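QdtA (Thermoanaerobacterium thermosaccharolyticum, PDB 4ZU5) is a cupin-fold protein of the WxcM-like family, a two-subunit assembly whose beta-sandwich chains bind thymidine in the crystal. Local coordinates at residues A[48-53]-A[96-101]. Residues are numbered along the deposited sequence; the frame is centred on the assembly and turned at random.
Sequences RGYHSH and WREMFD. Unlike the reference sequence in segment 48-53: Ser52 (reference Ala).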
ATOM      1  N   ARG A  48      -5.737  17.768  -5.060  1.00 40.85           N
ATOM      2  CA  ARG A  48      -4.422  17.498  -5.645  1.00 39.39           C
ATOM      3  C   ARG A  48      -4.566  16.624  -6.862  1.00 38.36           C
ATOM      4  O   ARG A  48      -5.694  16.341  -7.284  1.00 38.36           O
ATOM      5  CB  ARG A  48      -3.458  16.860  -4.638  1.00 40.54           C
ATOM      6  CG  ARG A  48      -4.022  15.694  -3.867  1.00 43.74           C
ATOM      7  CD  ARG A  48      -3.019  15.196  -2.827  1.00 44.95           C
ATOM      8  NE  ARG A  48      -1.766  14.826  -3.481  1.00 43.22           N
ATOM      9  CZ  ARG A  48      -0.555  14.987  -2.965  1.00 40.38           C
ATOM     10  NH1 ARG A  48       0.483  14.661  -3.693  1.00 38.54           N
ATOM     11  NH2 ARG A  48      -0.365  15.450  -1.736  1.00 42.74           N
ATOM     12  N   GLY A  49      -3.445  16.177  -7.407  1.00 35.95           N
ATOM     13  CA  GLY A  49      -3.456  15.415  -8.663  1.00 38.93           C
ATOM     14  C   GLY A  49      -3.194  16.327  -9.855  1.00 38.50           C
ATOM     15  O   GLY A  49      -2.104  16.830 -10.016  1.00 42.09           O
ATOM     16  N   TYR A  50      -4.200  16.534 -10.698  1.00 37.97           N
ATOM     17  CA  TYR A  50      -4.092  17.354 -11.899  1.00 37.69           C
ATOM     18  C   TYR A  50      -3.036  16.762 -12.817  1.00 37.92           C
ATOM     19  O   TYR A  50      -2.080  17.451 -13.192  1.00 39.28           O
ATOM     20  CB  TYR A  50      -3.726  18.818 -11.574  1.00 38.98           C
ATOM     21  CG  TYR A  50      -4.742  19.553 -10.712  1.00 40.39           C
ATOM     22  CD1 TYR A  50      -5.912  20.094 -11.247  1.00 40.61           C
ATOM     23  CD2 TYR A  50      -4.521  19.709  -9.350  1.00 40.32           C
ATOM     24  CE1 TYR A  50      -6.816  20.794 -10.452  1.00 41.23           C
ATOM     25  CE2 TYR A  50      -5.399  20.412  -8.559  1.00 42.58           C
ATOM     26  CZ  TYR A  50      -6.542  20.937  -9.117  1.00 41.31           C
ATOM     27  OH  TYR A  50      -7.425  21.523  -8.272  1.00 48.96           O
ATOM     28  N   HIS A  51      -3.241  15.519 -13.254  1.00 36.65           N
ATOM     29  CA  HIS A  51      -2.310  14.908 -14.195  1.00 37.04           C
ATOM     30  C   HIS A  51      -2.901  13.682 -14.849  1.00 36.30           C
ATOM     31  O   HIS A  51      -3.999  13.235 -14.500  1.00 35.07           O
ATOM     32  CB  HIS A  51      -0.966  14.596 -13.497  1.00 38.39           C
ATOM     33  CG  HIS A  51      -1.031  13.448 -12.540  1.00 42.99           C
ATOM     34  ND1 HIS A  51      -1.327  13.607 -11.204  1.00 46.70           N
ATOM     35  CD2 HIS A  51      -0.896  12.115 -12.738  1.00 42.94           C
ATOM     36  CE1 HIS A  51      -1.375  12.423 -10.618  1.00 44.51           C
ATOM     37  NE2 HIS A  51      -1.129  11.503 -11.530  1.00 50.90           N
ATOM     38  N   SER A  52      -2.225  13.245 -15.898  1.00 35.05           N
ATOM     39  CA  SER A  52      -2.505  12.002 -16.555  1.00 36.14           C
ATOM     40  C   SER A  52      -1.195  11.295 -16.953  1.00 39.25           C
ATOM     41  O   SER A  52      -0.086  11.757 -16.636  1.00 40.55           O
ATOM     42  CB  SER A  52      -3.362  12.253 -17.787  1.00 34.52           C
ATOM     43  OG  SER A  52      -3.788  11.024 -18.384  1.00 35.39           O
ATOM     44  N   HIS A  53      -1.322  10.159 -17.636  1.00 38.30           N
ATOM     45  CA  HIS A  53      -0.162   9.446 -18.179  1.00 39.70           C
ATOM     46  C   HIS A  53      -0.466   8.826 -19.491  1.00 36.74           C
ATOM     47  O   HIS A  53      -1.619   8.483 -19.743  1.00 39.12           O
ATOM     48  CB  HIS A  53       0.175   8.279 -17.272  1.00 43.66           C
ATOM     49  CG  HIS A  53       0.450   8.692 -15.881  1.00 40.95           C
ATOM     50  ND1 HIS A  53       1.704   9.070 -15.468  1.00 47.72           N
ATOM     51  CD2 HIS A  53      -0.371   8.866 -14.822  1.00 44.55           C
ATOM     52  CE1 HIS A  53       1.664   9.388 -14.184  1.00 47.65           C
ATOM     53  NE2 HIS A  53       0.415   9.271 -13.768  1.00 44.50           N
ATOM     54  N   TRP A  96      -7.457  11.872 -17.059  1.00 31.55           N
ATOM     55  CA  TRP A  96      -7.002  12.964 -16.196  1.00 32.10           C
ATOM     56  C   TRP A  96      -7.636  12.769 -14.851  1.00 33.82           C
ATOM     57  O   TRP A  96      -8.845  12.498 -14.728  1.00 35.30           O
ATOM     58  CB  TRP A  96      -7.431  14.337 -16.805  1.00 36.01           C
ATOM     59  CG  TRP A  96      -7.037  15.585 -16.040  1.00 32.68           C
ATOM     60  CD1 TRP A  96      -7.775  16.212 -15.097  1.00 35.00           C
ATOM     61  CD2 TRP A  96      -5.859  16.370 -16.195  1.00 32.66           C
ATOM     62  NE1 TRP A  96      -7.116  17.329 -14.621  1.00 34.86           N
ATOM     63  CE2 TRP A  96      -5.946  17.456 -15.291  1.00 32.58           C
ATOM     64  CE3 TRP A  96      -4.711  16.240 -16.947  1.00 34.98           C
ATOM     65  CZ2 TRP A  96      -4.934  18.400 -15.143  1.00 34.83           C
ATOM     66  CZ3 TRP A  96      -3.737  17.211 -16.847  1.00 35.31           C
ATOM     67  CH2 TRP A  96      -3.844  18.263 -15.912  1.00 35.58           C
ATOM     68  N   ARG A  97      -6.868  12.992 -13.798  1.00 35.34           N
ATOM     69  CA  ARG A  97      -7.500  12.915 -12.498  1.00 35.09           C
ATOM     70  C   ARG A  97      -7.081  13.964 -11.498  1.00 31.52           C
ATOM     71  O   ARG A  97      -5.981  14.509 -11.565  1.00 37.09           O
ATOM     72  CB  ARG A  97      -7.395  11.517 -11.900  1.00 37.48           C
ATOM     73  CG  ARG A  97      -6.158  11.256 -11.089  1.00 41.66           C
ATOM     74  CD  ARG A  97      -4.938  11.484 -11.947  1.00 46.15           C
ATOM     75  NE  ARG A  97      -4.912  10.718 -13.197  1.00 53.24           N
ATOM     76  CZ  ARG A  97      -4.372   9.508 -13.317  1.00 53.67           C
ATOM     77  NH1 ARG A  97      -3.863   8.915 -12.243  1.00 56.23           N
ATOM     78  NH2 ARG A  97      -4.318   8.917 -14.507  1.00 47.55           N
ATOM     79  N   GLU A  98      -8.026  14.230 -10.608  1.00 32.68           N
ATOM     80  CA  GLU A  98      -7.863  15.094  -9.423  1.00 31.93           C
ATOM     81  C   GLU A  98      -8.495  14.406  -8.221  1.00 34.94           C
ATOM     82  O   GLU A  98      -9.424  13.601  -8.336  1.00 38.45           O
ATOM     83  CB  GLU A  98      -8.553  16.438  -9.709  1.00 35.19           C
ATOM     84  CG  GLU A  98      -7.984  17.155 -10.918  1.00 34.07           C
ATOM     85  CD  GLU A  98      -8.881  18.237 -11.475  1.00 34.93           C
ATOM     86  OE1 GLU A  98      -9.869  18.545 -10.796  1.00 39.69           O
ATOM     87  OE2 GLU A  98      -8.567  18.739 -12.567  1.00 41.27           O
ATOM     88  N   MET A  99      -7.979  14.693  -7.036  1.00 34.68           N
ATOM     89  CA  MET A  99      -8.470  14.072  -5.844  1.00 35.81           C
ATOM     90  C   MET A  99      -8.791  15.138  -4.797  1.00 32.59           C
ATOM     91  O   MET A  99      -8.044  16.096  -4.655  1.00 37.87           O
ATOM     92  CB  MET A  99      -7.395  13.145  -5.276  1.00 37.15           C
ATOM     93  CG  MET A  99      -6.966  11.996  -6.185  1.00 38.63           C
ATOM     94  SD  MET A  99      -5.567  12.402  -7.200  1.00 51.39           S
ATOM     95  CE  MET A  99      -4.280  11.920  -6.054  1.00 50.77           C
ATOM     96  N   PHE A 100      -9.873  14.951  -4.070  1.00 38.21           N
ATOM     97  CA  PHE A 100     -10.373  16.008  -3.175  1.00 39.04           C
ATOM     98  C   PHE A 100     -11.295  15.470  -2.095  1.00 40.16           C
ATOM     99  O   PHE A 100     -11.651  14.282  -2.094  1.00 40.84           O
ATOM    100  CB  PHE A 100     -11.007  17.122  -4.031  1.00 41.35           C
ATOM    101  CG  PHE A 100     -12.317  16.729  -4.656  1.00 41.69           C
ATOM    102  CD1 PHE A 100     -13.520  17.019  -4.024  1.00 43.79           C
ATOM    103  CD2 PHE A 100     -12.345  16.043  -5.850  1.00 39.90           C
ATOM    104  CE1 PHE A 100     -14.740  16.665  -4.580  1.00 42.57           C
ATOM    105  CE2 PHE A 100     -13.558  15.677  -6.414  1.00 41.79           C
ATOM    106  CZ  PHE A 100     -14.749  15.951  -5.763  1.00 40.59           C
ATOM    107  N   ASP A 101     -11.682  16.320  -1.137  1.00 37.54           N
ATOM    108  CA  ASP A 101     -12.445  15.867   0.004  1.00 36.09           C
ATOM    109  C   ASP A 101     -11.800  14.701   0.736  1.00 33.46           C
ATOM    110  O   ASP A 101     -12.463  13.718   1.074  1.00 38.78           O
ATOM    111  CB  ASP A 101     -13.859  15.443  -0.386  1.00 39.46           C
ATOM    112  CG  ASP A 101     -14.812  16.655  -0.645  1.00 42.07           C
ATOM    113  OD1 ASP A 101     -14.393  17.823  -0.649  1.00 40.76           O
ATOM    114  OD2 ASP A 101     -15.967  16.372  -0.979  1.00 42.04           O
TER
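A G1 beta bulge interrupts the antiparallel pairing of strands 47-53 and 96-100, where Tyr50 and His51 together face Arg97. Both their amides turn to Arg97 O, each through a weak bond: Tyr50 N sits 2.8 Å from that oxygen but bent to 126°, His51 N is straighter but farther off. Arg97 N closes the bulge by donating to His51 O (3.0 Å). Toward Arg48 the pairing is regular, Arg48 N bonding to Met99 O and Met99 N to Arg48 O (2.8 Å). Gly49 has a positive phi, 96°, in a conformation open to a residue with no CB. The strands are neighbours in one of the two sheets of a cupin beta-sandwich. On one face of this sheet the Trp96 indole, its CG anti to the backbone N (chi1 -180°), lies over the bulge backbone, CZ2 3.4 Å from Tyr50 C. Trp96 NE1 donates, in the plane of its ring, to Glu98 OE2 (2.9 Å), while Glu98 CG rests over one face of the Tyr50 ring; Arg70 pairs with OE1. On the other face, the Arg97 chain folds back on itself, setting CD over the His51 imidazole, 4.0 Å from its centroid. Val95 O and Gln58 hold the guanidinium, and Tyr121 of the thymidine pocket meets the His51 ring.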